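Local coordinates for protein adenylate isopentenyltransferase (Humulus lupulus, PDB 3A8T) that transfers an isopentenyl group from dimethylallyl diphosphate to ATP, ADP or AMP, an early step in the making of plant cytokinins, at residues S71-V76 / G137-F142; K78-T83 / D205-F210; V234-R239 / R269-N274. All coordinates share one frame; numbering follows the deposited sequence.

Interaction 1: residues S71-V76 / G137-F142. With ATP (adenosine-5'-triphosphate), chain B.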
ATOM      1  N   SER A  71      -1.684  -7.429   1.663  1.00 25.28           N
ATOM      2  CA  SER A  71      -0.524  -7.936   0.892  1.00 26.10           C
ATOM      3  C   SER A  71       0.536  -6.854   0.643  1.00 26.61           C
ATOM      4  O   SER A  71       1.442  -7.034  -0.156  1.00 27.77           O
ATOM      5  CB  SER A  71      -0.958  -8.517  -0.455  1.00 24.97           C
ATOM      6  OG  SER A  71      -1.644  -7.556  -1.215  1.00 25.60           O
ATOM      7  N   ASP A  72       0.401  -5.719   1.315  1.00 27.17           N
ATOM      8  CA  ASP A  72       1.378  -4.635   1.203  1.00 26.77           C
ATOM      9  C   ASP A  72       2.473  -4.976   2.253  1.00 26.14           C
ATOM     10  O   ASP A  72       2.212  -5.140   3.436  1.00 25.57           O
ATOM     11  CB  ASP A  72       0.665  -3.328   1.470  1.00 27.77           C
ATOM     12  CG  ASP A  72       1.589  -2.161   1.510  1.00 30.92           C
ATOM     13  OD1 ASP A  72       2.521  -2.164   2.336  1.00 33.32           O
ATOM     14  OD2 ASP A  72       1.376  -1.224   0.720  1.00 31.98           O
ATOM     15  N   LYS A  73       3.700  -5.153   1.807  1.00 27.20           N
ATOM     16  CA  LYS A  73       4.746  -5.564   2.728  1.00 27.39           C
ATOM     17  C   LYS A  73       5.211  -4.573   3.814  1.00 27.01           C
ATOM     18  O   LYS A  73       5.849  -4.991   4.778  1.00 24.70           O
ATOM     19  CB  LYS A  73       5.950  -6.131   1.938  1.00 29.64           C
ATOM     20  CG  LYS A  73       6.835  -5.118   1.257  1.00 32.25           C
ATOM     21  CD  LYS A  73       8.023  -5.838   0.589  1.00 34.36           C
ATOM     22  CE  LYS A  73       9.183  -4.868   0.305  1.00 34.87           C
ATOM     23  NZ  LYS A  73      10.345  -5.492  -0.325  1.00 33.38           N
ATOM     24  N   MET A  74       4.895  -3.283   3.672  1.00 24.97           N
ATOM     25  CA  MET A  74       5.249  -2.327   4.713  1.00 23.06           C
ATOM     26  C   MET A  74       4.107  -2.303   5.747  1.00 25.09           C
ATOM     27  O   MET A  74       4.334  -2.177   6.955  1.00 25.31           O
ATOM     28  CB  MET A  74       5.468  -0.918   4.125  1.00 21.42           C
ATOM     29  CG  MET A  74       6.803  -0.742   3.374  1.00 20.14           C
ATOM     30  SD  MET A  74       8.237  -1.142   4.496  1.00 21.40           S
ATOM     31  CE  MET A  74       8.732  -2.667   3.808  1.00 16.74           C
ATOM     32  N   GLN A  75       2.875  -2.453   5.262  1.00 25.05           N
ATOM     33  CA  GLN A  75       1.692  -2.413   6.091  1.00 22.02           C
ATOM     34  C   GLN A  75       1.517  -3.578   7.036  1.00 22.77           C
ATOM     35  O   GLN A  75       0.587  -3.565   7.846  1.00 21.07           O
ATOM     36  CB  GLN A  75       0.444  -2.277   5.210  1.00 22.59           C
ATOM     37  CG  GLN A  75       0.348  -0.918   4.559  1.00 22.85           C
ATOM     38  CD  GLN A  75      -0.976  -0.630   3.935  1.00 23.64           C
ATOM     39  OE1 GLN A  75      -1.909  -1.403   4.034  1.00 24.33           O
ATOM     40  NE2 GLN A  75      -1.073   0.494   3.295  1.00 21.90           N
ATOM     41  N   VAL A  76       2.401  -4.572   6.937  1.00 21.65           N
ATOM     42  CA  VAL A  76       2.273  -5.732   7.783  1.00 22.17           C
ATOM     43  C   VAL A  76       2.817  -5.385   9.152  1.00 23.37           C
ATOM     44  O   VAL A  76       2.470  -6.026  10.112  1.00 24.09           O
ATOM     45  CB  VAL A  76       3.054  -7.026   7.237  1.00 22.29           C
ATOM     46  CG1 VAL A  76       2.461  -7.487   5.942  1.00 20.84           C
ATOM     47  CG2 VAL A  76       4.581  -6.750   7.026  1.00 22.84           C
ATOM     48  N   GLY A 137      -3.465  -5.386  -1.753  1.00 26.07           N
ATOM     49  CA  GLY A 137      -2.148  -4.814  -1.625  1.00 25.19           C
ATOM     50  C   GLY A 137      -1.331  -4.832  -2.894  1.00 25.52           C
ATOM     51  O   GLY A 137      -1.707  -5.426  -3.919  1.00 24.57           O
ATOM     52  N   GLY A 138      -0.182  -4.179  -2.794  1.00 25.10           N
ATOM     53  CA  GLY A 138       0.657  -4.049  -3.945  1.00 27.94           C
ATOM     54  C   GLY A 138       2.048  -4.615  -3.948  1.00 27.65           C
ATOM     55  O   GLY A 138       2.820  -4.207  -4.828  1.00 29.08           O
ATOM     56  N   SER A 139       2.391  -5.506  -3.016  1.00 26.50           N
ATOM     57  CA  SER A 139       3.743  -6.082  -3.057  1.00 26.00           C
ATOM     58  C   SER A 139       3.624  -7.337  -3.866  1.00 26.26           C
ATOM     59  O   SER A 139       3.216  -8.385  -3.371  1.00 24.92           O
ATOM     60  CB  SER A 139       4.271  -6.411  -1.684  1.00 25.12           C
ATOM     61  OG  SER A 139       4.237  -5.233  -0.914  1.00 28.23           O
ATOM     62  N   ASN A 140       3.957  -7.193  -5.136  1.00 27.94           N
ATOM     63  CA  ASN A 140       3.873  -8.297  -6.067  1.00 29.74           C
ATOM     64  C   ASN A 140       4.728  -9.463  -5.600  1.00 29.41           C
ATOM     65  O   ASN A 140       4.403 -10.592  -5.872  1.00 30.08           O
ATOM     66  CB  ASN A 140       4.160  -7.779  -7.484  1.00 30.23           C
ATOM     67  CG  ASN A 140       3.048  -6.765  -7.970  1.00 34.43           C
ATOM     68  OD1 ASN A 140       1.852  -7.118  -8.064  1.00 34.67           O
ATOM     69  ND2 ASN A 140       3.446  -5.505  -8.258  1.00 35.96           N
ATOM     70  N   SER A 141       5.762  -9.200  -4.811  1.00 29.43           N
ATOM     71  CA  SER A 141       6.563 -10.285  -4.274  1.00 28.08           C
ATOM     72  C   SER A 141       5.757 -11.079  -3.214  1.00 29.37           C
ATOM     73  O   SER A 141       5.952 -12.300  -3.059  1.00 31.36           O
ATOM     74  CB  SER A 141       7.852  -9.759  -3.642  1.00 28.87           C
ATOM     75  OG  SER A 141       7.653  -9.223  -2.325  1.00 28.52           O
ATOM     76  N   PHE A 142       4.875 -10.410  -2.473  1.00 27.50           N
ATOM     77  CA  PHE A 142       4.060 -11.097  -1.476  1.00 25.73           C
ATOM     78  C   PHE A 142       2.895 -11.777  -2.155  1.00 25.30           C
ATOM     79  O   PHE A 142       2.544 -12.893  -1.806  1.00 26.82           O
ATOM     80  CB  PHE A 142       3.541 -10.133  -0.387  1.00 25.10           C
ATOM     81  CG  PHE A 142       4.492  -9.959   0.799  1.00 22.93           C
ATOM     82  CD1 PHE A 142       5.835 -10.336   0.712  1.00 22.18           C
ATOM     83  CD2 PHE A 142       4.038  -9.429   2.010  1.00 22.05           C
ATOM     84  CE1 PHE A 142       6.697 -10.198   1.814  1.00 19.87           C
ATOM     85  CE2 PHE A 142       4.910  -9.290   3.093  1.00 20.60           C
ATOM     86  CZ  PHE A 142       6.227  -9.680   2.988  1.00 18.79           C
TER
HETATM   87  PG  ATP B 800      10.611  -5.149  -4.187  1.00 48.05           P
HETATM   88  O1G ATP B 800      10.739  -6.614  -3.908  1.00 48.83           O
HETATM   89  O2G ATP B 800      11.447  -4.356  -3.034  1.00 47.02           O
HETATM   90  O3G ATP B 800      11.255  -4.788  -5.623  1.00 48.63           O
HETATM   91  PB  ATP B 800       7.945  -5.699  -3.768  1.00 31.98           P
HETATM   92  O1B ATP B 800       7.363  -6.404  -4.869  1.00 34.73           O
HETATM   93  O2B ATP B 800       8.611  -6.736  -2.823  1.00 34.85           O
HETATM   94  O3B ATP B 800       9.028  -4.634  -4.261  1.00 41.04           O
HETATM   95  PA  ATP B 800       6.492  -3.370  -3.119  1.00 28.06           P
HETATM   96  O1A ATP B 800       6.582  -2.879  -4.486  1.00 25.62           O
HETATM   97  O2A ATP B 800       4.974  -3.078  -2.622  1.00 29.31           O
HETATM   98  O3A ATP B 800       6.737  -4.992  -2.941  1.00 32.49           O
HETATM   99  O5' ATP B 800       7.411  -2.517  -2.085  1.00 28.79           O
HETATM  100  C5' ATP B 800       8.679  -2.200  -2.588  1.00 26.02           C
HETATM  101  C4' ATP B 800       9.172  -1.002  -1.799  1.00 25.79           C
HETATM  102  O4' ATP B 800       8.245   0.077  -1.974  1.00 25.90           O
HETATM  103  C3' ATP B 800       9.231  -1.216  -0.266  1.00 26.66           C
HETATM  104  O3' ATP B 800      10.478  -1.788   0.119  1.00 29.71           O
HETATM  105  C2' ATP B 800       9.015   0.209   0.271  1.00 24.24           C
HETATM  106  O2' ATP B 800      10.220   0.891   0.321  1.00 26.76           O
HETATM  107  C1' ATP B 800       8.082   0.858  -0.725  1.00 24.27           C
HETATM  108  N9  ATP B 800       6.675   0.796  -0.244  1.00 24.81           N
HETATM  109  C8  ATP B 800       5.718  -0.158  -0.590  1.00 26.13           C
HETATM  110  N7  ATP B 800       4.610   0.026   0.098  1.00 28.54           N
HETATM  111  C5  ATP B 800       4.767   1.099   0.923  1.00 27.22           C
HETATM  112  C6  ATP B 800       3.959   1.793   1.908  1.00 27.05           C
HETATM  113  N6  ATP B 800       2.681   1.401   2.221  1.00 25.58           N
HETATM  114  N1  ATP B 800       4.501   2.859   2.534  1.00 25.98           N
HETATM  115  C2  ATP B 800       5.732   3.272   2.265  1.00 25.07           C
HETATM  116  N3  ATP B 800       6.518   2.667   1.372  1.00 23.79           N
HETATM  117  C4  ATP B 800       6.106   1.608   0.693  1.00 24.83           C

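Interaction 2: residues K78-T83 / D205-F210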
ATOM      1  N   LYS A  78       3.462  -3.185  12.627  1.00 29.01           N
ATOM      2  CA  LYS A  78       2.743  -2.271  13.515  1.00 31.67           C
ATOM      3  C   LYS A  78       3.595  -1.009  13.440  1.00 32.00           C
ATOM      4  O   LYS A  78       4.827  -1.080  13.468  1.00 34.75           O
ATOM      5  CB  LYS A  78       2.755  -2.778  14.961  1.00 34.08           C
ATOM      6  CG  LYS A  78       2.568  -4.288  15.116  1.00 39.50           C
ATOM      7  CD  LYS A  78       2.937  -4.750  16.510  1.00 42.47           C
ATOM      8  CE  LYS A  78       4.369  -4.274  16.858  1.00 46.06           C
ATOM      9  NZ  LYS A  78       4.708  -4.052  18.335  1.00 46.74           N
ATOM     10  N   GLY A  79       2.990   0.154  13.340  1.00 31.70           N
ATOM     11  CA  GLY A  79       3.828   1.339  13.286  1.00 29.96           C
ATOM     12  C   GLY A  79       3.651   2.161  12.021  1.00 30.27           C
ATOM     13  O   GLY A  79       3.183   1.632  10.981  1.00 29.53           O
ATOM     14  N   LEU A  80       4.031   3.444  12.119  1.00 27.95           N
ATOM     15  CA  LEU A  80       3.943   4.415  11.036  1.00 26.80           C
ATOM     16  C   LEU A  80       2.663   4.256  10.262  1.00 25.85           C
ATOM     17  O   LEU A  80       2.696   4.187   9.049  1.00 26.90           O
ATOM     18  CB  LEU A  80       5.135   4.272  10.082  1.00 28.29           C
ATOM     19  CG  LEU A  80       6.558   4.307  10.693  1.00 30.00           C
ATOM     20  CD1 LEU A  80       7.559   4.031   9.578  1.00 29.26           C
ATOM     21  CD2 LEU A  80       6.868   5.621  11.377  1.00 28.78           C
ATOM     22  N   ASP A  81       1.546   4.207  10.970  1.00 24.01           N
ATOM     23  CA  ASP A  81       0.251   4.041  10.367  1.00 23.29           C
ATOM     24  C   ASP A  81       0.020   5.091   9.277  1.00 23.49           C
ATOM     25  O   ASP A  81      -0.552   4.771   8.213  1.00 22.90           O
ATOM     26  CB  ASP A  81      -0.827   4.100  11.443  1.00 25.89           C
ATOM     27  CG  ASP A  81      -0.741   2.928  12.457  1.00 28.72           C
ATOM     28  OD1 ASP A  81      -0.196   1.863  12.132  1.00 32.73           O
ATOM     29  OD2 ASP A  81      -1.251   3.037  13.585  1.00 31.95           O
ATOM     30  N   ILE A  82       0.499   6.321   9.506  1.00 21.72           N
ATOM     31  CA  ILE A  82       0.343   7.396   8.507  1.00 22.48           C
ATOM     32  C   ILE A  82       1.267   7.193   7.325  1.00 21.08           C
ATOM     33  O   ILE A  82       0.820   7.088   6.201  1.00 21.14           O
ATOM     34  CB  ILE A  82       0.641   8.818   9.092  1.00 25.24           C
ATOM     35  CG1 ILE A  82      -0.440   9.197  10.093  1.00 26.19           C
ATOM     36  CG2 ILE A  82       0.649   9.918   7.966  1.00 22.37           C
ATOM     37  CD1 ILE A  82      -0.062  10.442  10.944  1.00 28.85           C
ATOM     38  N   THR A  83       2.561   7.118   7.617  1.00 20.99           N
ATOM     39  CA  THR A  83       3.588   6.945   6.611  1.00 21.07           C
ATOM     40  C   THR A  83       3.328   5.765   5.675  1.00 21.42           C
ATOM     41  O   THR A  83       3.575   5.875   4.479  1.00 20.46           O
ATOM     42  CB  THR A  83       5.020   6.816   7.262  1.00 21.10           C
ATOM     43  OG1 THR A  83       5.294   7.953   8.115  1.00 19.08           O
ATOM     44  CG2 THR A  83       6.103   6.769   6.154  1.00 21.20           C
ATOM     45  N   ASP A 205       5.879  14.432  12.366  1.00 25.46           N
ATOM     46  CA  ASP A 205       6.018  14.201  13.784  1.00 25.09           C
ATOM     47  C   ASP A 205       6.082  12.731  14.057  1.00 23.05           C
ATOM     48  O   ASP A 205       6.708  12.308  14.963  1.00 23.65           O
ATOM     49  CB  ASP A 205       4.826  14.802  14.473  1.00 27.86           C
ATOM     50  CG  ASP A 205       4.740  16.273  14.199  1.00 31.21           C
ATOM     51  OD1 ASP A 205       5.593  17.033  14.720  1.00 33.33           O
ATOM     52  OD2 ASP A 205       3.847  16.681  13.434  1.00 35.72           O
ATOM     53  N   GLU A 206       5.422  11.949  13.242  1.00 22.72           N
ATOM     54  CA  GLU A 206       5.419  10.497  13.403  1.00 22.03           C
ATOM     55  C   GLU A 206       6.841   9.998  13.143  1.00 22.12           C
ATOM     56  O   GLU A 206       7.389   9.184  13.884  1.00 22.77           O
ATOM     57  CB  GLU A 206       4.447   9.891  12.376  1.00 22.45           C
ATOM     58  CG  GLU A 206       4.240   8.406  12.476  1.00 25.58           C
ATOM     59  CD  GLU A 206       3.345   7.849  11.365  1.00 26.01           C
ATOM     60  OE1 GLU A 206       3.795   7.797  10.195  1.00 26.53           O
ATOM     61  OE2 GLU A 206       2.192   7.469  11.676  1.00 27.92           O
ATOM     62  N   LEU A 207       7.448  10.525  12.084  1.00 21.68           N
ATOM     63  CA  LEU A 207       8.781  10.116  11.710  1.00 19.48           C
ATOM     64  C   LEU A 207       9.808  10.673  12.693  1.00 20.51           C
ATOM     65  O   LEU A 207      10.819  10.028  12.959  1.00 22.27           O
ATOM     66  CB  LEU A 207       9.062  10.570  10.261  1.00 19.81           C
ATOM     67  CG  LEU A 207       8.256   9.977   9.085  1.00 17.35           C
ATOM     68  CD1 LEU A 207       8.440  10.825   7.919  1.00 15.53           C
ATOM     69  CD2 LEU A 207       8.706   8.539   8.712  1.00 17.94           C
ATOM     70  N   ALA A 208       9.574  11.867  13.232  1.00 19.67           N
ATOM     71  CA  ALA A 208      10.517  12.425  14.204  1.00 20.57           C
ATOM     72  C   ALA A 208      10.525  11.552  15.448  1.00 21.27           C
ATOM     73  O   ALA A 208      11.557  11.385  16.072  1.00 23.31           O
ATOM     74  CB  ALA A 208      10.142  13.895  14.589  1.00 17.47           C
ATOM     75  N   GLU A 209       9.376  10.991  15.803  1.00 23.66           N
ATOM     76  CA  GLU A 209       9.267  10.148  16.998  1.00 25.62           C
ATOM     77  C   GLU A 209       9.833   8.752  16.719  1.00 25.40           C
ATOM     78  O   GLU A 209      10.350   8.080  17.617  1.00 25.06           O
ATOM     79  CB  GLU A 209       7.803  10.063  17.452  1.00 29.41           C
ATOM     80  CG  GLU A 209       7.548   9.109  18.614  1.00 37.48           C
ATOM     81  CD  GLU A 209       8.127   9.610  19.970  1.00 43.36           C
ATOM     82  OE1 GLU A 209       8.069  10.841  20.251  1.00 46.44           O
ATOM     83  OE2 GLU A 209       8.631   8.772  20.767  1.00 46.43           O
ATOM     84  N   PHE A 210       9.762   8.335  15.460  1.00 24.02           N
ATOM     85  CA  PHE A 210      10.277   7.029  15.046  1.00 24.45           C
ATOM     86  C   PHE A 210      11.824   7.055  14.992  1.00 26.18           C
ATOM     87  O   PHE A 210      12.527   6.041  15.218  1.00 23.23           O
ATOM     88  CB  PHE A 210       9.747   6.720  13.663  1.00 23.49           C
ATOM     89  CG  PHE A 210      10.008   5.325  13.215  1.00 23.05           C
ATOM     90  CD1 PHE A 210       9.394   4.227  13.874  1.00 22.52           C
ATOM     91  CD2 PHE A 210      10.837   5.080  12.133  1.00 20.43           C
ATOM     92  CE1 PHE A 210       9.617   2.915  13.443  1.00 20.61           C
ATOM     93  CE2 PHE A 210      11.069   3.767  11.694  1.00 20.08           C
ATOM     94  CZ  PHE A 210      10.474   2.692  12.331  1.00 20.88           C
TER

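Interaction 3: residues V234-R239 / R269-N274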
ATOM      1  N   VAL A 234      10.838   7.257   5.354  1.00 17.46           N
ATOM      2  CA  VAL A 234      11.812   7.127   6.417  1.00 17.56           C
ATOM      3  C   VAL A 234      13.231   7.545   6.060  1.00 17.10           C
ATOM      4  O   VAL A 234      13.849   8.276   6.779  1.00 18.82           O
ATOM      5  CB  VAL A 234      11.895   5.716   6.950  1.00 15.56           C
ATOM      6  CG1 VAL A 234      12.841   5.708   8.096  1.00 11.50           C
ATOM      7  CG2 VAL A 234      10.512   5.202   7.348  1.00 15.51           C
ATOM      8  N   PRO A 235      13.769   7.020   4.954  1.00 17.52           N
ATOM      9  CA  PRO A 235      15.148   7.366   4.531  1.00 17.56           C
ATOM     10  C   PRO A 235      15.276   8.849   4.186  1.00 17.18           C
ATOM     11  O   PRO A 235      16.288   9.468   4.529  1.00 17.90           O
ATOM     12  CB  PRO A 235      15.404   6.474   3.297  1.00 16.91           C
ATOM     13  CG  PRO A 235      14.131   5.516   3.192  1.00 14.53           C
ATOM     14  CD  PRO A 235      13.031   6.275   3.910  1.00 16.98           C
ATOM     15  N   GLU A 236      14.213   9.405   3.577  1.00 18.13           N
ATOM     16  CA  GLU A 236      14.166  10.811   3.147  1.00 19.00           C
ATOM     17  C   GLU A 236      14.253  11.733   4.350  1.00 19.00           C
ATOM     18  O   GLU A 236      15.091  12.649   4.374  1.00 20.48           O
ATOM     19  CB  GLU A 236      12.904  11.126   2.317  1.00 21.77           C
ATOM     20  CG  GLU A 236      12.754  10.344   1.038  1.00 20.82           C
ATOM     21  CD  GLU A 236      12.160   8.938   1.234  1.00 25.55           C
ATOM     22  OE1 GLU A 236      12.109   8.385   2.375  1.00 25.43           O
ATOM     23  OE2 GLU A 236      11.719   8.371   0.218  1.00 25.08           O
ATOM     24  N   PHE A 237      13.419  11.495   5.355  1.00 17.83           N
ATOM     25  CA  PHE A 237      13.527  12.352   6.517  1.00 16.93           C
ATOM     26  C   PHE A 237      14.736  12.109   7.361  1.00 16.78           C
ATOM     27  O   PHE A 237      15.173  13.022   8.039  1.00 17.31           O
ATOM     28  CB  PHE A 237      12.224  12.382   7.331  1.00 16.96           C
ATOM     29  CG  PHE A 237      11.303  13.504   6.874  1.00 22.05           C
ATOM     30  CD1 PHE A 237      11.690  14.856   7.057  1.00 20.84           C
ATOM     31  CD2 PHE A 237      10.144  13.239   6.104  1.00 21.98           C
ATOM     32  CE1 PHE A 237      10.949  15.906   6.473  1.00 23.07           C
ATOM     33  CE2 PHE A 237       9.409  14.277   5.526  1.00 21.30           C
ATOM     34  CZ  PHE A 237       9.810  15.611   5.704  1.00 21.99           C
ATOM     35  N   ASP A 238      15.293  10.898   7.336  1.00 17.32           N
ATOM     36  CA  ASP A 238      16.537  10.634   8.100  1.00 18.69           C
ATOM     37  C   ASP A 238      17.628  11.603   7.581  1.00 20.38           C
ATOM     38  O   ASP A 238      18.449  12.139   8.343  1.00 22.96           O
ATOM     39  CB  ASP A 238      17.020   9.179   7.945  1.00 16.92           C
ATOM     40  CG  ASP A 238      16.182   8.185   8.760  1.00 19.18           C
ATOM     41  OD1 ASP A 238      15.391   8.630   9.631  1.00 20.63           O
ATOM     42  OD2 ASP A 238      16.302   6.954   8.544  1.00 21.13           O
ATOM     43  N   ARG A 239      17.622  11.858   6.286  1.00 21.70           N
ATOM     44  CA  ARG A 239      18.599  12.765   5.724  1.00 23.46           C
ATOM     45  C   ARG A 239      18.376  14.155   6.344  1.00 23.47           C
ATOM     46  O   ARG A 239      19.309  14.823   6.727  1.00 24.62           O
ATOM     47  CB  ARG A 239      18.421  12.778   4.226  1.00 28.14           C
ATOM     48  CG  ARG A 239      19.382  13.618   3.440  1.00 31.35           C
ATOM     49  CD  ARG A 239      19.577  12.975   2.063  1.00 34.01           C
ATOM     50  NE  ARG A 239      20.396  13.855   1.268  1.00 35.39           N
ATOM     51  CZ  ARG A 239      21.686  14.030   1.490  1.00 36.31           C
ATOM     52  NH1 ARG A 239      22.306  13.363   2.456  1.00 38.08           N
ATOM     53  NH2 ARG A 239      22.341  14.935   0.804  1.00 37.31           N
ATOM     54  N   ARG A 269      10.236  16.562  -1.734  1.00 23.55           N
ATOM     55  CA  ARG A 269      10.260  16.257  -3.187  1.00 26.69           C
ATOM     56  C   ARG A 269      10.765  14.849  -3.386  1.00 25.63           C
ATOM     57  O   ARG A 269      10.326  14.140  -4.278  1.00 25.93           O
ATOM     58  CB  ARG A 269      11.256  17.109  -4.005  1.00 30.74           C
ATOM     59  CG  ARG A 269      11.137  18.602  -3.937  1.00 37.87           C
ATOM     60  CD  ARG A 269      12.378  19.292  -4.581  1.00 42.59           C
ATOM     61  NE  ARG A 269      12.411  19.255  -6.047  1.00 48.05           N
ATOM     62  CZ  ARG A 269      13.232  19.999  -6.819  1.00 50.51           C
ATOM     63  NH1 ARG A 269      14.111  20.852  -6.264  1.00 49.95           N
ATOM     64  NH2 ARG A 269      13.164  19.920  -8.161  1.00 48.80           N
ATOM     65  N   ALA A 270      11.715  14.464  -2.553  1.00 23.76           N
ATOM     66  CA  ALA A 270      12.289  13.157  -2.694  1.00 23.51           C
ATOM     67  C   ALA A 270      11.262  12.124  -2.406  1.00 22.19           C
ATOM     68  O   ALA A 270      11.224  11.137  -3.078  1.00 23.67           O
ATOM     69  CB  ALA A 270      13.534  12.981  -1.787  1.00 21.84           C
ATOM     70  N   ILE A 271      10.424  12.373  -1.414  1.00 22.90           N
ATOM     71  CA  ILE A 271       9.370  11.448  -1.027  1.00 22.25           C
ATOM     72  C   ILE A 271       8.332  11.317  -2.137  1.00 23.48           C
ATOM     73  O   ILE A 271       7.863  10.212  -2.438  1.00 25.05           O
ATOM     74  CB  ILE A 271       8.670  11.925   0.268  1.00 23.16           C
ATOM     75  CG1 ILE A 271       9.517  11.603   1.484  1.00 22.31           C
ATOM     76  CG2 ILE A 271       7.319  11.281   0.399  1.00 22.42           C
ATOM     77  CD1 ILE A 271       8.864  12.028   2.752  1.00 23.22           C
ATOM     78  N   LYS A 272       7.966  12.443  -2.745  1.00 24.40           N
ATOM     79  CA  LYS A 272       6.963  12.444  -3.810  1.00 24.72           C
ATOM     80  C   LYS A 272       7.499  11.664  -4.980  1.00 25.75           C
ATOM     81  O   LYS A 272       6.812  10.823  -5.540  1.00 26.76           O
ATOM     82  CB  LYS A 272       6.638  13.876  -4.213  1.00 24.95           C
ATOM     83  CG  LYS A 272       5.819  14.595  -3.132  1.00 25.83           C
ATOM     84  CD  LYS A 272       5.467  16.003  -3.504  1.00 24.72           C
ATOM     85  CE  LYS A 272       4.428  16.511  -2.546  1.00 28.32           C
ATOM     86  NZ  LYS A 272       4.031  17.924  -2.768  1.00 28.29           N
ATOM     87  N   GLU A 273       8.748  11.961  -5.326  1.00 26.05           N
ATOM     88  CA  GLU A 273       9.497  11.289  -6.390  1.00 25.79           C
ATOM     89  C   GLU A 273       9.677   9.800  -6.225  1.00 21.44           C
ATOM     90  O   GLU A 273       9.514   9.066  -7.174  1.00 20.39           O
ATOM     91  CB  GLU A 273      10.889  11.889  -6.500  1.00 31.28           C
ATOM     92  CG  GLU A 273      11.073  12.818  -7.663  1.00 39.35           C
ATOM     93  CD  GLU A 273      12.449  13.432  -7.631  1.00 45.97           C
ATOM     94  OE1 GLU A 273      12.548  14.659  -7.301  1.00 47.82           O
ATOM     95  OE2 GLU A 273      13.428  12.664  -7.908  1.00 48.48           O
ATOM     96  N   ASN A 274      10.100   9.362  -5.044  1.00 20.46           N
ATOM     97  CA  ASN A 274      10.282   7.933  -4.808  1.00 20.59           C
ATOM     98  C   ASN A 274       8.972   7.173  -4.942  1.00 19.98           C
ATOM     99  O   ASN A 274       8.937   6.052  -5.376  1.00 20.29           O
ATOM    100  CB  ASN A 274      10.913   7.713  -3.432  1.00 21.88           C
ATOM    101  CG  ASN A 274      12.384   8.178  -3.418  1.00 24.30           C
ATOM    102  OD1 ASN A 274      12.971   8.304  -4.485  1.00 25.82           O
ATOM    103  ND2 ASN A 274      12.955   8.451  -2.257  1.00 19.32           N
TER

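Interaction 1: residues S71-V76 / G137-F142
Ser139 and Lys73 join two loops in a buried contact within the ATP site, beside the C-terminal ends of strands 66-70 and 132-136. Ser139 OG accepts from the backbone N of Lys73 at 2.8 Å, nearly straight at 164°, and donates a hydrogen bond to ATP O2A, tying loop to phosphate. Phe142 packs from the first turn of helix 140-147: Lys73 CB stands over one ring face, 3.7 Å from the centroid in a CH-pi contact, while Val76 CG1 meets the ring edge. Beyond CG the Lys73 chain is extended (chi2 177°), a length that carries NZ to ATP O2G at 3.1 Å. Asp72 OD2 accepts a hydrogen bond from ATP N6 at 3.3 Å, essentially straight, and its OD1 receives the amides of Met74 (an Asx turn) and Gln75 from opposite faces of the carboxylate plane, which should fix its rotation. Ser141 gives ATP O1B its backbone N-H, and its OG donates to ATP O2B at 2.7 Å. Gly137 suits its place: a CB would jam against the preceding carbonyl O. Strand-end loops holding a nucleotide at the C-terminal edge of a parallel sheet are typical of P-loop NTPases, the clan of IPP transferases.

Interaction 2: residues K78-T83 / D205-F210
Glu206 OE1 is gripped twice by Thr83, by OG1 at 2.6 Å nearly along the C-O bond and by the backbone N at 2.9 Å on the syn lone pair. The other oxygen, OE2, uses its own syn lone pair for the backbone N of Ile82 at 3.0 Å, so the carboxylate spans two successive amides and is pinned at both oxygens. A glutamate has the reach for this: its chain runs straight out from helix 203-210, with CG anti to the backbone N (chi1 -175°) and chi2 also extended. The helix is thereby tied to the loop between strands 66-70 and 97-98 of the IPP transferase fold, in which Thr84, directly after Thr83, binds ATP. An alanine in place of Glu206 would probably leave the amides of Ile82 and Thr83 and the Thr83 hydroxyl without their carboxylate, and this part of the loop free to shift beside the nucleotide. One helical turn on, Phe210 offers a ring face to Leu80 CD2, which sits offset toward the rim, 4.0 Å from the centroid. Leucine suits this buried spot, its CD2 also coming to 4.4 Å from Leu207 CD2. Leu207 CD2 also lies 3.5 Å from Thr83 OG1.

Interaction 3: residues V234-R239 / R269-N274
Glu236, the first residue of segment 234-239 to touch segment 269-274, carries most of this contact. Its CG lies anti to the carbonyl carbon (chi1 -61°), and a bend at chi2 brings the carboxylate back along the helix, so the aliphatic part of the chain rests on the neighbour while the charged end turns to polar partners. CG comes to 3.5 Å from Ile271 CG1 and 3.9 Å from Ala270 CB. At the far end Asn274 ND2 gives OE2 a hydrogen bond of 2.8 Å, almost straight at 169°. The acceptor lies in the amide plane of Asn274, whereas the donor meets OE2 on its anti side and tilted from the carboxylate plane. OE1 accepts from the backbone N of Gly233, so both oxygens of this buried acid have a partner, and asparagine, a neutral donor, suits the reach from the other helix. Next along, Phe237 sends its ring toward the tip of Ile271, CE2 lying 3.6 Å from CD1, and the two side chains cross at about a right angle. The helix segments run nearly antiparallel, their axes 9.3 Å apart. Beside them Phe237 packs edge-to-face on Phe204 and touches Leu207 of helix 203-210, while Ile271 also leans on Val195 of helix 184-201; helix 234-243 thus packs against both helix 203-210 and helix 257-289.

In the fold
Interactions 1 and 2 share the loop between strands 66-70 and 97-98: residues 71-76 line the ATP phosphates and base, and residues 78-83 carry the chain outward, the two contact centres lying about 18 Å apart. Their partners come in the same order, helix 140-147 and then helix 203-210, so the two contacts cross along the chain. Interaction 3 follows later, its centre about 14 Å from that of interaction 2 and touching it where Leu207 meets Phe237 and where Leu80 meets Val234. Its centre is about 20 Å from that of interaction 1. Together they lead from the nucleotide site at the parallel sheet outward to helices 203-210, 234-243 and 257-289.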